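PDB 3OBF: putative transcriptional regulator, IclR family from Arthrobacter aurescens, which probably acts as a DNA-binding transcriptional regulator, seen here as its C-terminal IclR domain without the DNA-binding part. Local coordinates for residues 26-31 / 35-40; 64-69 / 136-141; 6-11 / 169-174; 10-15 / 161-166; 104-109 / 127-132. All blocks are in the same frame, centred on the assembly; numbering follows the deposited sequence. Where two conformers were deposited one is given.

Contact 1: residues 26-31 / 35-40; sequences LMVWNG and MCVEQI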
# COMPACT_ATOMS: atom_id res chain seq x y z
N LEU A 26 -0.74 6.80 -5.29
CA LEU A 26 -2.07 6.36 -5.05
C LEU A 26 -2.25 5.05 -5.84
O LEU A 26 -2.07 5.01 -7.06
CB LEU A 26 -3.09 7.41 -5.50
CG LEU A 26 -4.58 7.09 -5.24
CD1 LEU A 26 -4.91 7.26 -3.74
CD2 LEU A 26 -5.54 7.95 -6.07
N MSE A 27 -2.62 3.99 -5.11
CA MSE A 27 -2.85 2.69 -5.71
C MSE A 27 -4.35 2.37 -5.76
O MSE A 27 -5.13 2.78 -4.87
CB MSE A 27 -2.13 1.60 -4.91
CG MSE A 27 -0.76 1.97 -4.43
SE MSE A 27 0.47 2.36 -5.94
CE MSE A 27 0.73 0.57 -6.59
N VAL A 28 -4.75 1.65 -6.81
CA VAL A 28 -6.07 1.04 -6.89
C VAL A 28 -5.98 -0.48 -7.09
O VAL A 28 -4.96 -0.99 -7.57
CB VAL A 28 -6.99 1.67 -7.95
CG1 VAL A 28 -7.22 3.17 -7.65
CG2 VAL A 28 -6.42 1.43 -9.38
N TRP A 29 -7.06 -1.17 -6.73
CA TRP A 29 -7.12 -2.62 -6.73
C TRP A 29 -8.03 -3.04 -7.86
O TRP A 29 -9.15 -2.51 -7.96
CB TRP A 29 -7.74 -3.05 -5.41
CG TRP A 29 -7.77 -4.53 -5.14
CD1 TRP A 29 -8.88 -5.30 -4.86
CD2 TRP A 29 -6.65 -5.42 -5.08
NE1 TRP A 29 -8.52 -6.61 -4.65
CE2 TRP A 29 -7.15 -6.71 -4.79
CE3 TRP A 29 -5.27 -5.26 -5.27
CZ2 TRP A 29 -6.32 -7.82 -4.66
CZ3 TRP A 29 -4.45 -6.37 -5.13
CH2 TRP A 29 -4.98 -7.63 -4.82
N ASN A 30 -7.58 -3.94 -8.70
CA ASN A 30 -8.49 -4.57 -9.69
C ASN A 30 -8.92 -6.00 -9.35
O ASN A 30 -9.53 -6.69 -10.18
CB ASN A 30 -7.91 -4.51 -11.11
CG ASN A 30 -6.63 -5.28 -11.25
OD1 ASN A 30 -6.30 -6.11 -10.42
ND2 ASN A 30 -5.90 -5.03 -12.33
N GLY A 31 -8.58 -6.46 -8.15
CA GLY A 31 -9.00 -7.79 -7.70
C GLY A 31 -7.89 -8.82 -7.68
O GLY A 31 -7.95 -9.79 -6.94
N MSE A 35 -2.39 -1.31 -8.61
CA MSE A 35 -1.88 -0.50 -9.72
C MSE A 35 -1.66 0.94 -9.32
O MSE A 35 -2.52 1.54 -8.67
CB MSE A 35 -2.80 -0.58 -10.96
CG MSE A 35 -2.20 0.04 -12.22
SE MSE A 35 -3.42 -0.09 -13.72
CE MSE A 35 -2.26 0.24 -15.23
N CYS A 36 -0.52 1.49 -9.74
CA CYS A 36 -0.24 2.88 -9.47
C CYS A 36 -0.97 3.81 -10.48
O CYS A 36 -0.77 3.71 -11.69
CB CYS A 36 1.26 3.15 -9.44
SG CYS A 36 1.58 4.92 -9.23
N VAL A 37 -1.85 4.66 -9.98
CA VAL A 37 -2.62 5.53 -10.88
C VAL A 37 -2.26 7.01 -10.74
O VAL A 37 -2.71 7.82 -11.53
CB VAL A 37 -4.14 5.37 -10.69
CG1 VAL A 37 -4.58 3.95 -10.99
CG2 VAL A 37 -4.60 5.86 -9.27
N GLU A 38 -1.49 7.35 -9.70
CA GLU A 38 -1.04 8.72 -9.47
C GLU A 38 0.16 8.68 -8.54
O GLU A 38 0.12 8.00 -7.50
CB GLU A 38 -2.17 9.55 -8.84
CG GLU A 38 -1.98 11.06 -8.97
CD GLU A 38 -3.29 11.80 -8.68
OE1 GLU A 38 -3.80 12.45 -9.63
OE2 GLU A 38 -3.82 11.73 -7.53
N GLN A 39 1.22 9.40 -8.89
CA GLN A 39 2.42 9.39 -8.06
C GLN A 39 3.27 10.67 -8.19
O GLN A 39 3.21 11.37 -9.21
CB GLN A 39 3.25 8.12 -8.33
CG GLN A 39 3.96 8.11 -9.69
CD GLN A 39 5.42 8.50 -9.57
OE1 GLN A 39 5.77 9.64 -9.85
NE2 GLN A 39 6.28 7.57 -9.14
N ILE A 40 4.04 10.96 -7.14
CA ILE A 40 4.98 12.08 -7.10
C ILE A 40 6.34 11.46 -6.91
O ILE A 40 6.53 10.69 -5.98
CB ILE A 40 4.76 12.99 -5.88
CG1 ILE A 40 3.28 13.29 -5.64
CG2 ILE A 40 5.66 14.32 -5.98
CD1 ILE A 40 2.70 14.23 -6.68

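Contact 2: residues 64-69 / 136-141; sequences VQVFLA and VASVLI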
# COMPACT_ATOMS: atom_id res chain seq x y z
N VAL A 64 -0.44 -4.39 -1.76
CA VAL A 64 -1.19 -5.61 -1.99
C VAL A 64 -1.77 -6.08 -0.65
O VAL A 64 -2.94 -6.47 -0.59
CB VAL A 64 -0.31 -6.68 -2.67
CG1 VAL A 64 -1.03 -8.05 -2.70
CG2 VAL A 64 0.02 -6.23 -4.09
N GLN A 65 -0.96 -5.98 0.42
CA GLN A 65 -1.42 -6.36 1.77
C GLN A 65 -2.66 -5.56 2.16
O GLN A 65 -3.66 -6.13 2.64
CB GLN A 65 -0.34 -6.12 2.83
CG GLN A 65 0.83 -7.12 2.80
CD GLN A 65 1.92 -6.77 3.82
OE1 GLN A 65 1.68 -6.76 5.04
NE2 GLN A 65 3.12 -6.45 3.33
N VAL A 66 -2.59 -4.24 1.95
CA VAL A 66 -3.70 -3.32 2.29
C VAL A 66 -5.00 -3.75 1.59
O VAL A 66 -6.05 -3.91 2.24
CB VAL A 66 -3.31 -1.89 1.91
CG1 VAL A 66 -4.50 -0.96 1.94
CG2 VAL A 66 -2.24 -1.41 2.83
N PHE A 67 -4.94 -3.96 0.28
CA PHE A 67 -6.13 -4.39 -0.43
C PHE A 67 -6.63 -5.78 -0.03
O PHE A 67 -7.83 -6.01 0.06
CB PHE A 67 -5.93 -4.31 -1.95
CG PHE A 67 -5.80 -2.93 -2.45
CD1 PHE A 67 -6.82 -2.00 -2.24
CD2 PHE A 67 -4.66 -2.53 -3.13
CE1 PHE A 67 -6.71 -0.68 -2.69
CE2 PHE A 67 -4.54 -1.20 -3.61
CZ PHE A 67 -5.58 -0.28 -3.39
N LEU A 68 -5.74 -6.73 0.19
CA LEU A 68 -6.20 -8.05 0.60
C LEU A 68 -6.87 -8.05 1.99
O LEU A 68 -7.71 -8.90 2.28
CB LEU A 68 -5.05 -9.05 0.50
CG LEU A 68 -4.57 -9.40 -0.92
CD1 LEU A 68 -3.42 -10.40 -0.85
CD2 LEU A 68 -5.68 -10.00 -1.74
N ALA A 69 -6.51 -7.08 2.84
CA ALA A 69 -7.25 -6.86 4.10
C ALA A 69 -8.72 -6.53 3.87
O ALA A 69 -9.57 -6.80 4.72
CB ALA A 69 -6.57 -5.79 4.96
N VAL A 136 -11.28 2.09 -1.11
CA VAL A 136 -11.30 2.47 -2.53
C VAL A 136 -9.93 2.68 -3.15
O VAL A 136 -9.80 2.72 -4.36
CB VAL A 136 -12.18 3.73 -2.79
CG1 VAL A 136 -13.64 3.39 -2.46
CG2 VAL A 136 -11.69 4.92 -1.99
N ALA A 137 -8.90 2.77 -2.31
CA ALA A 137 -7.58 3.04 -2.81
C ALA A 137 -6.64 2.83 -1.66
O ALA A 137 -7.06 2.57 -0.53
CB ALA A 137 -7.47 4.48 -3.34
N SER A 138 -5.35 2.94 -1.92
CA SER A 138 -4.41 3.07 -0.85
C SER A 138 -3.29 4.02 -1.20
O SER A 138 -2.99 4.24 -2.36
CB SER A 138 -3.91 1.71 -0.39
OG SER A 138 -2.78 1.32 -1.06
N VAL A 139 -2.68 4.60 -0.17
CA VAL A 139 -1.49 5.42 -0.38
C VAL A 139 -0.24 4.57 -0.12
O VAL A 139 -0.19 3.84 0.88
CB VAL A 139 -1.52 6.64 0.55
CG1 VAL A 139 -0.17 7.46 0.44
CG2 VAL A 139 -2.78 7.51 0.22
N LEU A 140 0.73 4.64 -1.03
CA LEU A 140 1.97 3.88 -0.94
C LEU A 140 3.18 4.84 -0.86
O LEU A 140 3.24 5.83 -1.60
CB LEU A 140 2.12 2.96 -2.16
CG LEU A 140 3.46 2.24 -2.47
CD1 LEU A 140 3.82 1.22 -1.40
CD2 LEU A 140 3.49 1.58 -3.91
N ILE A 141 4.11 4.54 0.05
CA ILE A 141 5.41 5.17 0.05
C ILE A 141 6.42 4.06 -0.23
O ILE A 141 6.72 3.24 0.66
CB ILE A 141 5.78 5.91 1.39
CG1 ILE A 141 4.73 6.98 1.76
CG2 ILE A 141 7.19 6.55 1.27
CD1 ILE A 141 4.98 7.65 3.15

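Contact 3: residues 6-11 / 169-174; sequences RRVAYP and TRLGGR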
# COMPACT_ATOMS: atom_id res chain seq x y z
N ARG A 6 -8.38 10.45 -7.38
CA ARG A 6 -7.18 11.00 -7.98
C ARG A 6 -7.07 12.50 -7.73
O ARG A 6 -5.98 13.01 -7.41
CB ARG A 6 -7.10 10.67 -9.47
CG ARG A 6 -6.56 9.23 -9.72
CD ARG A 6 -6.32 8.94 -11.19
NE ARG A 6 -7.57 8.97 -11.95
CZ ARG A 6 -8.05 10.01 -12.64
NH1 ARG A 6 -9.22 9.90 -13.27
NH2 ARG A 6 -7.37 11.15 -12.71
N ARG A 7 -8.20 13.19 -7.84
CA ARG A 7 -8.23 14.62 -7.65
C ARG A 7 -7.93 14.99 -6.18
O ARG A 7 -7.12 15.88 -5.89
CB ARG A 7 -9.58 15.18 -8.12
CG ARG A 7 -9.90 16.59 -7.63
CD ARG A 7 -10.75 17.34 -8.66
NE ARG A 7 -10.04 17.39 -9.95
CZ ARG A 7 -10.61 17.64 -11.14
NH1 ARG A 7 -11.92 17.89 -11.23
NH2 ARG A 7 -9.88 17.65 -12.25
N VAL A 8 -8.57 14.31 -5.25
CA VAL A 8 -8.41 14.65 -3.85
C VAL A 8 -7.01 14.26 -3.38
O VAL A 8 -6.42 14.93 -2.54
CB VAL A 8 -9.49 13.94 -3.01
CG1 VAL A 8 -9.05 13.81 -1.57
CG2 VAL A 8 -10.81 14.69 -3.12
N ALA A 9 -6.46 13.19 -3.95
CA ALA A 9 -5.20 12.68 -3.49
C ALA A 9 -4.04 13.51 -3.96
O ALA A 9 -3.03 13.57 -3.25
CB ALA A 9 -4.97 11.18 -3.88
N TYR A 10 -4.13 14.09 -5.15
CA TYR A 10 -2.94 14.73 -5.71
C TYR A 10 -2.20 15.74 -4.78
O TYR A 10 -1.00 15.62 -4.61
CB TYR A 10 -3.17 15.33 -7.10
CG TYR A 10 -1.89 15.94 -7.61
CD1 TYR A 10 -0.96 15.16 -8.27
CD2 TYR A 10 -1.58 17.29 -7.37
CE1 TYR A 10 0.25 15.70 -8.72
CE2 TYR A 10 -0.36 17.84 -7.82
CZ TYR A 10 0.54 17.02 -8.48
OH TYR A 10 1.72 17.52 -8.92
N PRO A 11 -2.93 16.73 -4.18
CA PRO A 11 -2.24 17.69 -3.31
C PRO A 11 -1.66 17.02 -2.08
O PRO A 11 -0.65 17.50 -1.52
CB PRO A 11 -3.34 18.64 -2.83
CG PRO A 11 -4.52 18.40 -3.73
CD PRO A 11 -4.37 17.02 -4.30
N THR A 169 -10.78 11.59 4.61
CA THR A 169 -11.51 12.73 5.12
C THR A 169 -12.02 13.58 3.97
O THR A 169 -13.18 14.00 3.96
CB THR A 169 -10.60 13.62 5.98
OG1 THR A 169 -10.24 12.93 7.18
CG2 THR A 169 -11.28 14.96 6.34
N ARG A 170 -11.17 13.84 2.98
CA ARG A 170 -11.56 14.73 1.92
C ARG A 170 -12.57 14.12 0.96
O ARG A 170 -13.25 14.85 0.26
CB ARG A 170 -10.33 15.24 1.17
CG ARG A 170 -9.50 16.25 1.93
CD ARG A 170 -8.94 17.19 0.90
NE ARG A 170 -7.61 17.72 1.20
CZ ARG A 170 -6.64 17.82 0.29
NH1 ARG A 170 -6.84 17.40 -0.98
NH2 ARG A 170 -5.46 18.33 0.64
N LEU A 171 -12.67 12.79 0.95
CA LEU A 171 -13.70 12.08 0.19
C LEU A 171 -15.04 12.00 0.92
O LEU A 171 -15.99 11.46 0.38
CB LEU A 171 -13.23 10.65 -0.16
CG LEU A 171 -12.06 10.47 -1.13
CD1 LEU A 171 -11.68 9.00 -1.19
CD2 LEU A 171 -12.40 10.94 -2.51
N GLY A 172 -15.12 12.50 2.15
CA GLY A 172 -16.30 12.26 2.98
C GLY A 172 -16.36 10.86 3.54
O GLY A 172 -17.42 10.41 3.98
N GLY A 173 -15.22 10.17 3.55
CA GLY A 173 -15.12 8.78 3.94
C GLY A 173 -14.95 8.62 5.43
O GLY A 173 -14.66 9.58 6.13
N ARG A 174 -15.12 7.40 5.91
CA ARG A 174 -14.81 7.07 7.30
C ARG A 174 -14.30 5.63 7.42
O ARG A 174 -14.89 4.70 6.85
CB ARG A 174 -16.05 7.32 8.20

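Contact 4: residues 10-15 / 161-166; sequences YPVLRE and AAAAAK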
# COMPACT_ATOMS: atom_id res chain seq x y z
N TYR A 10 -4.13 14.09 -5.15
CA TYR A 10 -2.94 14.73 -5.71
C TYR A 10 -2.20 15.74 -4.78
O TYR A 10 -1.00 15.62 -4.61
CB TYR A 10 -3.17 15.33 -7.10
CG TYR A 10 -1.89 15.94 -7.61
CD1 TYR A 10 -0.96 15.16 -8.27
CD2 TYR A 10 -1.58 17.29 -7.37
CE1 TYR A 10 0.25 15.70 -8.72
CE2 TYR A 10 -0.36 17.84 -7.82
CZ TYR A 10 0.54 17.02 -8.48
OH TYR A 10 1.72 17.52 -8.92
N PRO A 11 -2.93 16.73 -4.18
CA PRO A 11 -2.24 17.69 -3.31
C PRO A 11 -1.66 17.02 -2.08
O PRO A 11 -0.65 17.50 -1.52
CB PRO A 11 -3.34 18.64 -2.83
CG PRO A 11 -4.52 18.40 -3.73
CD PRO A 11 -4.37 17.02 -4.30
N VAL A 12 -2.33 15.95 -1.64
CA VAL A 12 -1.92 15.27 -0.43
C VAL A 12 -0.63 14.46 -0.74
O VAL A 12 0.29 14.42 0.07
CB VAL A 12 -3.06 14.39 0.15
CG1 VAL A 12 -2.56 13.51 1.28
CG2 VAL A 12 -4.24 15.23 0.64
N LEU A 13 -0.55 13.86 -1.91
CA LEU A 13 0.69 13.11 -2.29
C LEU A 13 1.84 14.08 -2.47
O LEU A 13 2.95 13.77 -2.08
CB LEU A 13 0.52 12.29 -3.58
CG LEU A 13 -0.53 11.20 -3.69
CD1 LEU A 13 -0.61 10.72 -5.16
CD2 LEU A 13 -0.27 10.01 -2.72
N ARG A 14 1.57 15.25 -3.06
CA ARG A 14 2.64 16.23 -3.30
C ARG A 14 3.23 16.68 -1.95
O ARG A 14 4.44 16.68 -1.77
CB ARG A 14 2.13 17.43 -4.14
CG ARG A 14 3.24 18.47 -4.48
CD ARG A 14 2.66 19.80 -5.03
NE ARG A 14 1.26 19.99 -4.61
CZ ARG A 14 0.44 20.93 -5.08
NH1 ARG A 14 0.87 21.80 -6.00
NH2 ARG A 14 -0.80 21.00 -4.64
N GLU A 15 2.35 17.00 -1.00
CA GLU A 15 2.72 17.36 0.35
C GLU A 15 3.50 16.23 1.03
O GLU A 15 4.46 16.48 1.77
CB GLU A 15 1.43 17.73 1.11
CG GLU A 15 1.52 18.16 2.62
CD GLU A 15 0.09 18.26 3.30
OE1 GLU A 15 -0.79 17.35 3.06
OE2 GLU A 15 -0.16 19.23 4.06
N ALA A 161 -0.03 6.74 6.84
CA ALA A 161 -1.32 6.57 7.43
C ALA A 161 -1.99 7.95 7.59
O ALA A 161 -3.20 8.09 7.35
CB ALA A 161 -1.19 5.88 8.77
N ALA A 162 -1.19 8.96 7.96
CA ALA A 162 -1.74 10.31 8.11
C ALA A 162 -2.23 10.84 6.78
O ALA A 162 -3.31 11.39 6.72
CB ALA A 162 -0.71 11.29 8.77
N ALA A 163 -1.45 10.64 5.71
CA ALA A 163 -1.84 11.05 4.36
C ALA A 163 -3.09 10.31 3.88
O ALA A 163 -4.02 10.94 3.34
CB ALA A 163 -0.68 10.86 3.36
N ALA A 164 -3.14 8.99 4.09
CA ALA A 164 -4.36 8.25 3.70
C ALA A 164 -5.62 8.73 4.44
O ALA A 164 -6.70 8.78 3.85
CB ALA A 164 -4.19 6.73 3.84
N ALA A 165 -5.46 9.10 5.72
CA ALA A 165 -6.57 9.61 6.52
C ALA A 165 -7.03 10.95 5.96
O ALA A 165 -8.21 11.29 6.06
CB ALA A 165 -6.17 9.76 8.00
N LYS A 166 -6.10 11.74 5.42
CA LYS A 166 -6.46 13.03 4.83
C LYS A 166 -7.28 12.83 3.53
O LYS A 166 -8.22 13.56 3.26
CB LYS A 166 -5.20 13.84 4.47
CG LYS A 166 -4.69 14.79 5.51
CD LYS A 166 -3.95 15.95 4.86
CE LYS A 166 -4.23 17.28 5.64
NZ LYS A 166 -3.26 17.60 6.75

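Contact 5: residues 104-109 / 127-132; sequences ESMERG and PVYDHR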
# COMPACT_ATOMS: atom_id res chain seq x y z
N GLU A 104 -3.07 -7.28 11.45
CA GLU A 104 -2.15 -6.40 12.19
C GLU A 104 -1.93 -5.08 11.47
O GLU A 104 -1.76 -4.04 12.10
CB GLU A 104 -0.84 -7.12 12.48
CG GLU A 104 -1.04 -8.25 13.52
CD GLU A 104 0.23 -9.00 13.87
OE1 GLU A 104 1.12 -9.12 12.99
OE2 GLU A 104 0.35 -9.45 15.03
N SER A 105 -1.97 -5.11 10.15
CA SER A 105 -1.74 -3.89 9.40
C SER A 105 -2.93 -2.94 9.56
O SER A 105 -2.74 -1.74 9.66
CB SER A 105 -1.43 -4.21 7.94
OG SER A 105 -2.58 -4.72 7.28
N MSE A 106 -4.13 -3.49 9.62
CA MSE A 106 -5.34 -2.68 9.82
C MSE A 106 -5.32 -2.02 11.18
O MSE A 106 -5.66 -0.84 11.31
CB MSE A 106 -6.60 -3.55 9.67
CG MSE A 106 -6.92 -3.98 8.23
SE MSE A 106 -7.13 -2.48 6.92
CE MSE A 106 -5.29 -2.42 6.11
N GLU A 107 -4.90 -2.76 12.21
CA GLU A 107 -4.82 -2.22 13.55
C GLU A 107 -3.62 -1.26 13.72
O GLU A 107 -3.70 -0.31 14.50
CB GLU A 107 -4.81 -3.33 14.61
CG GLU A 107 -6.04 -4.27 14.53
CD GLU A 107 -7.15 -3.93 15.54
OE1 GLU A 107 -7.01 -4.30 16.73
OE2 GLU A 107 -8.17 -3.32 15.14
N ARG A 108 -2.53 -1.49 12.98
CA ARG A 108 -1.40 -0.52 13.01
C ARG A 108 -1.73 0.76 12.21
O ARG A 108 -1.33 1.86 12.60
CB ARG A 108 -0.09 -1.16 12.50
CG ARG A 108 1.14 -0.25 12.55
CD ARG A 108 2.42 -1.06 12.25
NE ARG A 108 2.17 -1.89 11.10
CZ ARG A 108 2.20 -3.23 11.08
NH1 ARG A 108 2.56 -3.95 12.14
NH2 ARG A 108 1.90 -3.83 9.94
N GLY A 109 -2.45 0.60 11.09
CA GLY A 109 -2.82 1.71 10.23
C GLY A 109 -2.00 1.75 8.95
O GLY A 109 -2.26 2.58 8.07
N PRO A 127 -4.86 2.30 3.80
CA PRO A 127 -6.10 2.25 3.02
C PRO A 127 -6.82 3.61 3.00
O PRO A 127 -6.67 4.40 3.92
CB PRO A 127 -6.94 1.17 3.74
CG PRO A 127 -6.42 1.24 5.22
CD PRO A 127 -4.97 1.62 5.12
N VAL A 128 -7.56 3.86 1.92
CA VAL A 128 -8.36 5.06 1.76
C VAL A 128 -9.77 4.53 1.67
O VAL A 128 -9.99 3.54 0.99
CB VAL A 128 -7.99 5.80 0.45
CG1 VAL A 128 -9.01 6.91 0.12
CG2 VAL A 128 -6.58 6.38 0.57
N TYR A 129 -10.71 5.16 2.38
CA TYR A 129 -12.12 4.75 2.36
C TYR A 129 -13.05 5.82 1.80
O TYR A 129 -12.78 7.01 1.95
CB TYR A 129 -12.61 4.38 3.78
CG TYR A 129 -11.84 3.27 4.40
CD1 TYR A 129 -12.17 1.95 4.16
CD2 TYR A 129 -10.77 3.54 5.24
CE1 TYR A 129 -11.43 0.90 4.75
CE2 TYR A 129 -10.05 2.53 5.84
CZ TYR A 129 -10.39 1.21 5.59
OH TYR A 129 -9.64 0.22 6.16
N ASP A 130 -14.15 5.37 1.20
CA ASP A 130 -15.20 6.29 0.73
C ASP A 130 -16.27 6.45 1.81
O ASP A 130 -16.13 5.89 2.92
CB ASP A 130 -15.81 5.83 -0.61
CG ASP A 130 -16.69 4.54 -0.50
OD1 ASP A 130 -17.15 4.13 0.61
OD2 ASP A 130 -16.94 3.94 -1.59
N HIS A 131 -17.31 7.22 1.50
CA HIS A 131 -18.34 7.57 2.48
C HIS A 131 -19.20 6.35 2.91
O HIS A 131 -19.88 6.39 3.91
CB HIS A 131 -19.22 8.72 1.93
CG HIS A 131 -20.10 8.32 0.79
ND1 HIS A 131 -21.38 7.82 0.98
CD2 HIS A 131 -19.91 8.34 -0.55
CE1 HIS A 131 -21.93 7.56 -0.19
NE2 HIS A 131 -21.06 7.87 -1.14
N ARG A 132 -19.13 5.26 2.17
CA ARG A 132 -19.82 4.07 2.58
C ARG A 132 -18.91 3.12 3.38
O ARG A 132 -19.37 2.10 3.87
CB ARG A 132 -20.44 3.37 1.37
CG ARG A 132 -21.52 4.19 0.67
CD ARG A 132 -22.17 3.38 -0.49
NE ARG A 132 -23.06 4.20 -1.31
CZ ARG A 132 -24.36 4.37 -1.06
NH1 ARG A 132 -24.94 3.77 -0.02
NH2 ARG A 132 -25.09 5.14 -1.86

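Contact 1: residues 26-31 / 35-40
Leu26 N donates a hydrogen bond to Glu38 O at 2.7 Å, the shortest bond between the two strands. The bond is nearly straight, 169° at the hydrogen. Leu26 O in turn accepts from Val37 N at 2.9 Å, so Val37 and Glu38 both face Leu26. Further on, Val28 and Met35 exchange two backbone bonds as an antiparallel hydrogen-bonded pair. Met27 and Cys36 form the non-hydrogen-bonded pair between. The selenomethionine chain of Met27 is bent at chi2 (-61°) and chi3 (-73°). This folds its end back over Cys36: Met27 SE lies 3.7 Å from Cys36 CB, and Met27 CE 3.5 Å from Cys36 N. Val28 and Val37 cross at about a right angle, Val28 CG2 touching Val37 CG1 at 3.5 Å. Leu26 CD2 rests on Val37 CG2. Ser63 and Phe67 of helix 62-69 touch Met27 on its face of the sheet. The whole is a beta hairpin of strands 24-29 and 34-40 with a classic beta bulge at Val37 and Glu38.

Contact 2: residues 64-69 / 136-141
This is a buried helix-on-sheet contact, held by van der Waals packing, close to the centre of the chain. Helix 62-69 lies against strand 135-144, and the two short segments run 153° apart, with axes 8.8 Å from each other at closest. Ser138 is the meeting point. Its CB points to the helix and takes Val66 CG1 at 3.6 Å. Val66 CG1 is anti to its own backbone N (chi1 167°), which turns this methyl to the strand. The ring of Phe67 meets the peptide between Ala137 and Ser138. Phe67 CZ stands 3.5 Å from Ser138 N, and Phe67 CE1 is 3.7 Å from Ala137 C. Ala137 CA sits in the plane of the ring, at its edge, while the peptide atoms are met obliquely. In the IclR C-terminal domain, a member of the GAF clan, an antiparallel sheet carries helices on both sides; helix 62-69 packs here on the side away from helices 3-20 and 150-170. The Phe67 and Trp29 rings meet with their planes at about 20°. An alanine in place of Phe67 takes away the whole ring, and this would probably open a gap over the Ala137-Ser138 peptide and leave Trp29 without its ring partner. Met27 of strand 24-29 also touches Phe67, and Ala125 and Pro127 of strand 121-129 touch Val66.

Contact 3: residues 6-11 / 169-174
Val8 and Arg170 slide past each other in opposite directions. Val8 points from helix 3-20 to the end of helix 150-170, and Arg170 points back. The stem of the arginine lies beside the valine: Arg170 CB is 3.3 Å from Val8 CG1, a tight approach. Beyond CB the arginine chain bends at chi2 (-147°) and chi3 (-147°) and runs on along helix 3-20 toward Pro11. Its guanidinium comes to Pro11, the two side chains crossing at a slant. Pro11 CG lies at the edge of the guanidinium, near its plane, 3.7 Å from Arg170 NH1. The same nitrogen is 3.0 Å from Val8 O, but the angle is poor and the pair does not count as a hydrogen bond. The attraction there is probably electrostatic at most. The other methyl of Val8 serves the next residue. Val8 CG2 touches Leu171 CD2 at 4.1 Å, with these two side chains also oblique to each other. Val167, one turn before Leu171, also packs on Val8 and extends this apolar strip. Leu171 further touches Glu4 and Glu5. Arg170 is exposed, so the patch lies at the surface. Just past it, Gly172 takes positive phi (75°) and the chain leaves the helix. The contact therefore joins the N-terminal helix to a C-terminal helix that ends in a Schellman motif.

Contact 4: residues 10-15 / 161-166
Val12 has the most surface covered in this contact, followed by Lys166 and then Ala163. Val12 stands on helix 3-20 and points at helix 150-170. Its CG1 is anti to the backbone N (chi1 171°), and this methyl does most of the touching. Val12 CG1 lies 3.6 Å from Ala163 O and 3.9 Å from Ala163 CB. It thus sits over both the backbone carbonyl and the small side chain of Ala163. The short alanine side chain is matched by a close approach of the backbones, the CA atoms of Val12 and Ala163 being 6.4 Å apart. Lys166 follows one turn later. Its CB meets both methyls of Val12, each at 4.2 Å. The rest of the lysine chain bends at chi3 and chi4 and runs along the outer side of the pair. There it crosses Glu15 at about a right angle, Glu15 OE1 touching Lys166 CD at 3.9 Å. The charged ends stay further apart, with Glu15 OE2 4.4 Å from Lys166 NZ. That is beyond a salt bridge, though some attraction is likely. The two helix segments run nearly antiparallel, at 162°, with the segment axes 9.8 Å apart at their closest. Both helices lie on the sheet: Leu13 and Ala164 touch Val139 of strand 135-144, and Ala164 also reaches Ser126 and Val128 of strand 121-129.

Contact 5: residues 104-109 / 127-132
Met106 has its CG anti to the carbonyl carbon (chi1 -72°), and beyond CG its chain bends at chi2 (-57°) and chi3 (97°). These turns bring the end of the selenomethionine from helix 92-108 to strand 121-129. There it slides past Pro127 in the opposite direction. Met106 CE lies 3.9 Å from Pro127 CG, and Met106 SE is 4.2 Å from the same atom. Tyr129, two residues on, points to the helix too. Its hydroxyl comes to the selenium, Tyr129 OH lying 3.8 Å from Met106 SE, and the two side chains cross obliquely. The selenium atom thus sits by both the proline ring and the tyrosine oxygen. Gly109 adds a backbone touch, with Gly109 O 4.1 Å from Pro127 CD. This carbonyl also accepts a hydrogen bond from Ser126 OG. Replacing Pro127 by a glycine removes the ring, which would probably free the end of Met106 to turn and open a gap between it and the strand. Val66 of helix 62-69 touches Pro127 as well, and Ala69 touches Met106. Gly109 is the first residue past the helix and has positive phi, where a CB would press on the preceding carbonyl O. The arrangement is surface packing of a helix C-terminal end, closed by a glycine with positive phi, on an antiparallel strand of the IclR C-terminal domain.

In the fold
The five contacts gather round one antiparallel sheet. Contacts 1, 2 and 5 all reach it, through neighbouring strands 34-40, 24-29, 135-144 and 121-129. Contact 2 is the most central. Its centre is about 9 Å from those of contacts 1 and 5. Contacts 3 and 4 both join helix 3-20 to helix 150-170, with centres about 8 Å apart, and each lies about 14 to 15 Å from contact 2. Along the chain, contacts 3 and 4 close the longest loops, and the other three are nested inside them; contact 1 precedes contact 2, which encloses contact 5. The chain's two end helices thus pair on one side of the sheet, while helix 62-69 packs on the other.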